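Local coordinates for bazooka, isoform C,LD29223p (Drosophila melanogaster, PDB 5OAK), which is a cell polarity protein of the PAR3 family whose first PDZ domain, fused here through a linker to the Par6 C-terminal peptide, binds the Par6 PDZ-binding motif, at residues A[5-19]-A[78-90]. Numbering follows the deposited sequence. Where two conformers were deposited one is given.
Sequences DGEMLLIINEYGSPL and ALESSELRVRVLR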
# COMPACT_ATOMS: atom_id res chain seq x y z
N ASP A 5 14.12 -2.47 8.83
CA ASP A 5 13.13 -2.88 7.81
C ASP A 5 11.77 -2.21 7.98
O ASP A 5 10.81 -2.57 7.31
CB ASP A 5 12.96 -4.42 7.77
CG ASP A 5 12.35 -5.00 9.02
OD1 ASP A 5 12.02 -4.25 9.96
OD2 ASP A 5 12.21 -6.25 9.05
N GLY A 6 11.68 -1.22 8.84
CA GLY A 6 10.41 -0.50 8.94
C GLY A 6 9.43 -1.15 9.88
O GLY A 6 9.84 -1.87 10.82
N GLU A 7 8.16 -0.85 9.69
CA GLU A 7 7.12 -1.25 10.63
C GLU A 7 6.09 -2.08 9.90
O GLU A 7 5.73 -1.73 8.79
CB GLU A 7 6.37 -0.04 11.25
CG GLU A 7 7.15 1.20 11.66
CD GLU A 7 6.20 2.16 12.36
OE1 GLU A 7 5.15 1.68 12.85
OE2 GLU A 7 6.48 3.37 12.40
N MET A 8 5.63 -3.15 10.52
CA MET A 8 4.57 -3.93 9.89
C MET A 8 3.21 -3.48 10.44
O MET A 8 2.96 -3.44 11.65
CB MET A 8 4.78 -5.43 10.10
CG MET A 8 3.78 -6.32 9.34
SD MET A 8 4.07 -6.36 7.55
CE MET A 8 5.52 -7.43 7.43
N LEU A 9 2.34 -3.10 9.51
CA LEU A 9 1.00 -2.62 9.81
C LEU A 9 -0.02 -3.66 9.36
O LEU A 9 0.24 -4.48 8.47
CB LEU A 9 0.70 -1.31 9.08
CG LEU A 9 1.73 -0.21 9.31
CD1 LEU A 9 1.33 1.08 8.56
CD2 LEU A 9 1.96 0.05 10.80
N LEU A 10 -1.20 -3.59 9.96
CA LEU A 10 -2.28 -4.50 9.60
C LEU A 10 -3.48 -3.66 9.22
O LEU A 10 -3.92 -2.81 10.03
CB LEU A 10 -2.63 -5.40 10.77
CG LEU A 10 -3.81 -6.33 10.56
CD1 LEU A 10 -3.54 -7.36 9.47
CD2 LEU A 10 -4.16 -7.02 11.84
N ILE A 11 -3.99 -3.85 8.01
CA ILE A 11 -5.22 -3.17 7.58
C ILE A 11 -6.27 -4.24 7.36
O ILE A 11 -6.05 -5.17 6.58
CB ILE A 11 -5.01 -2.39 6.24
CG1 ILE A 11 -3.95 -1.34 6.42
CG2 ILE A 11 -6.29 -1.69 5.80
CD1 ILE A 11 -3.65 -0.70 5.07
N ILE A 12 -7.44 -4.10 7.98
CA ILE A 12 -8.50 -5.08 7.75
C ILE A 12 -9.16 -4.76 6.39
O ILE A 12 -9.46 -3.59 6.10
CB ILE A 12 -9.53 -5.02 8.89
CG1 ILE A 12 -8.82 -5.23 10.25
CG2 ILE A 12 -10.67 -6.04 8.69
CD1 ILE A 12 -7.95 -6.47 10.32
N ASN A 13 -9.38 -5.77 5.56
CA ASN A 13 -9.94 -5.54 4.23
C ASN A 13 -11.45 -5.67 4.29
O ASN A 13 -11.96 -6.53 4.96
CB ASN A 13 -9.34 -6.53 3.24
CG ASN A 13 -9.70 -6.21 1.81
OD1 ASN A 13 -10.05 -5.08 1.49
ND2 ASN A 13 -9.60 -7.19 0.94
N GLU A 14 -12.15 -4.74 3.73
CA GLU A 14 -13.61 -4.79 3.62
C GLU A 14 -13.90 -5.03 2.15
O GLU A 14 -13.61 -4.16 1.32
CB GLU A 14 -14.21 -3.48 4.10
CG GLU A 14 -15.72 -3.48 3.98
CD GLU A 14 -16.33 -2.17 4.46
OE1 GLU A 14 -15.70 -1.46 5.29
OE2 GLU A 14 -17.42 -1.85 3.97
N TYR A 15 -14.44 -6.18 1.83
CA TYR A 15 -14.55 -6.57 0.41
C TYR A 15 -15.52 -5.63 -0.33
O TYR A 15 -16.68 -5.40 0.13
CB TYR A 15 -15.03 -8.01 0.29
CG TYR A 15 -14.07 -9.00 0.85
CD1 TYR A 15 -12.80 -9.12 0.33
CD2 TYR A 15 -14.43 -9.81 1.92
CE1 TYR A 15 -11.94 -10.07 0.83
CE2 TYR A 15 -13.57 -10.74 2.44
CZ TYR A 15 -12.33 -10.86 1.90
OH TYR A 15 -11.48 -11.83 2.39
N GLY A 16 -15.07 -5.05 -1.43
CA GLY A 16 -15.91 -4.14 -2.19
C GLY A 16 -15.89 -2.69 -1.75
O GLY A 16 -16.54 -1.85 -2.36
N SER A 17 -15.18 -2.38 -0.70
CA SER A 17 -15.16 -1.04 -0.15
C SER A 17 -13.76 -0.47 -0.12
O SER A 17 -12.82 -1.18 0.24
CB SER A 17 -15.69 -1.07 1.28
OG SER A 17 -17.04 -1.56 1.30
N PRO A 18 -13.60 0.82 -0.45
CA PRO A 18 -12.25 1.39 -0.39
C PRO A 18 -11.69 1.33 1.03
O PRO A 18 -12.44 1.45 2.02
CB PRO A 18 -12.44 2.84 -0.82
CG PRO A 18 -13.95 3.05 -0.88
CD PRO A 18 -14.62 1.76 -0.94
N LEU A 19 -10.38 1.14 1.13
CA LEU A 19 -9.69 1.14 2.42
C LEU A 19 -9.26 2.52 2.86
O LEU A 19 -8.94 2.74 4.04
CB LEU A 19 -8.50 0.19 2.37
CG LEU A 19 -8.96 -1.22 2.01
CD1 LEU A 19 -7.81 -2.17 2.00
CD2 LEU A 19 -10.07 -1.76 2.98
N ALA A 78 -3.81 -9.18 -3.29
CA ALA A 78 -3.89 -8.98 -1.86
C ALA A 78 -5.30 -8.56 -1.47
O ALA A 78 -5.76 -8.89 -0.35
CB ALA A 78 -2.89 -7.90 -1.42
N LEU A 79 -5.98 -7.80 -2.34
CA LEU A 79 -7.33 -7.32 -2.02
C LEU A 79 -8.36 -8.43 -2.09
O LEU A 79 -9.53 -8.21 -1.71
CB LEU A 79 -7.74 -6.15 -2.94
CG LEU A 79 -6.96 -4.86 -2.60
CD1 LEU A 79 -7.13 -3.85 -3.71
CD2 LEU A 79 -7.34 -4.27 -1.22
N GLU A 80 -7.96 -9.63 -2.51
CA GLU A 80 -8.82 -10.81 -2.38
C GLU A 80 -8.75 -11.41 -1.00
O GLU A 80 -9.55 -12.29 -0.68
CB GLU A 80 -8.45 -11.90 -3.42
CG GLU A 80 -8.67 -11.45 -4.87
CD GLU A 80 -10.13 -11.32 -5.27
OE1 GLU A 80 -11.01 -11.94 -4.61
OE2 GLU A 80 -10.40 -10.62 -6.27
N SER A 81 -7.79 -10.97 -0.17
CA SER A 81 -7.64 -11.59 1.15
C SER A 81 -8.30 -10.75 2.26
O SER A 81 -8.70 -9.59 2.05
CB SER A 81 -6.17 -11.83 1.46
OG SER A 81 -5.56 -10.61 1.76
N SER A 82 -8.45 -11.35 3.43
CA SER A 82 -9.22 -10.72 4.52
C SER A 82 -8.50 -9.57 5.20
O SER A 82 -9.11 -8.78 5.90
CB SER A 82 -9.60 -11.77 5.56
OG SER A 82 -8.42 -12.25 6.18
N GLU A 83 -7.19 -9.46 5.01
CA GLU A 83 -6.43 -8.37 5.59
C GLU A 83 -5.15 -8.18 4.82
O GLU A 83 -4.70 -9.07 4.11
CB GLU A 83 -6.12 -8.64 7.04
CG GLU A 83 -5.29 -9.84 7.20
CD GLU A 83 -5.25 -10.34 8.60
OE1 GLU A 83 -4.21 -10.92 8.94
OE2 GLU A 83 -6.26 -10.17 9.31
N LEU A 84 -4.59 -6.99 4.97
CA LEU A 84 -3.34 -6.62 4.33
C LEU A 84 -2.29 -6.40 5.39
O LEU A 84 -2.47 -5.53 6.27
CB LEU A 84 -3.48 -5.33 3.52
CG LEU A 84 -4.64 -5.20 2.53
CD1 LEU A 84 -4.55 -3.86 1.83
CD2 LEU A 84 -4.58 -6.31 1.53
N ARG A 85 -1.20 -7.11 5.30
CA ARG A 85 -0.04 -6.91 6.15
C ARG A 85 0.93 -6.05 5.35
O ARG A 85 1.45 -6.50 4.33
CB ARG A 85 0.58 -8.25 6.56
CG ARG A 85 -0.41 -9.05 7.41
CD ARG A 85 -0.07 -10.52 7.56
NE ARG A 85 0.11 -11.22 6.28
CZ ARG A 85 -0.88 -11.62 5.48
NH1 ARG A 85 -2.18 -11.37 5.78
NH2 ARG A 85 -0.56 -12.26 4.36
N VAL A 86 1.15 -4.82 5.78
CA VAL A 86 1.85 -3.84 4.94
C VAL A 86 3.08 -3.36 5.65
O VAL A 86 2.99 -2.87 6.79
CB VAL A 86 0.88 -2.65 4.69
CG1 VAL A 86 1.50 -1.62 3.76
CG2 VAL A 86 -0.44 -3.16 4.09
N ARG A 87 4.24 -3.52 5.04
CA ARG A 87 5.46 -3.07 5.70
C ARG A 87 5.84 -1.70 5.18
O ARG A 87 5.90 -1.52 3.94
CB ARG A 87 6.62 -4.06 5.45
CG ARG A 87 7.86 -3.65 6.21
CD ARG A 87 8.88 -4.83 6.27
NE ARG A 87 9.30 -5.27 4.94
CZ ARG A 87 10.29 -4.75 4.21
NH1 ARG A 87 11.00 -3.72 4.69
NH2 ARG A 87 10.55 -5.26 2.98
N VAL A 88 6.02 -0.72 6.08
CA VAL A 88 6.29 0.64 5.65
C VAL A 88 7.58 1.22 6.27
O VAL A 88 7.96 0.85 7.37
CB VAL A 88 5.10 1.62 5.97
CG1 VAL A 88 3.80 1.12 5.34
CG2 VAL A 88 4.92 1.83 7.47
N LEU A 89 8.19 2.16 5.56
CA LEU A 89 9.14 3.10 6.16
C LEU A 89 8.42 4.41 6.37
O LEU A 89 7.82 4.93 5.41
CB LEU A 89 10.34 3.33 5.25
CG LEU A 89 11.39 2.26 5.20
CD1 LEU A 89 12.52 2.66 4.21
CD2 LEU A 89 11.96 2.03 6.62
N ARG A 90 8.51 4.97 7.56
CA ARG A 90 7.81 6.23 7.83
C ARG A 90 8.53 7.39 7.14
O ARG A 90 9.74 7.34 6.99
CB ARG A 90 7.76 6.48 9.33
CG ARG A 90 7.00 5.41 10.11
CD ARG A 90 5.57 5.34 9.67
NE ARG A 90 4.78 4.58 10.64
CZ ARG A 90 3.47 4.42 10.53
NH1 ARG A 90 2.87 4.93 9.45
NH2 ARG A 90 2.77 3.74 11.45
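Strands 7-12 and 83-89, the first and last of this PDZ domain, pair antiparallel, Glu-7 facing Val-88, Leu-9 facing Val-86 and Ile-11 facing Leu-84 in hydrogen-bonded pairs. These six residues share one face of the sheet, most of them turned into the core: the Leu-9 side chain crosses that of Val-88 at about a right angle, Leu-9 CD1 lying 3.8 Å from Val-88 CG2, and Leu-49 packs against both. At the end of the strand pair Arg-90, bent at chi2, brings its guanidinium edge to Glu-7: Arg-90 NE donates to Glu-7 OE2 in a salt bridge, 2.7 Å, from above the carboxylate, the two planes 77° apart. Asp-53 is a second partner of Arg-90, and Val-88 CG2 lies on one guanidinium face, offset toward its rim. A leucine in place of Arg-90 would probably leave the Glu-7 carboxylate without this positive mate and take one from Asp-53. On the other face Arg-87 NH1 hydrogen-bonds Asp-5 O (2.9 Å), which lies in the guanidinium plane, and Arg-87 NE forms a salt bridge with Glu-57. Past the strands, Asn-13 CG stands anti to the backbone N (chi1 -170°), sending the amide into the turn 78-81; both ND2 bonds lie in its plane, to Leu-79 O and, nearly straight at 170°, to Ser-81 O, each 2.8 Å.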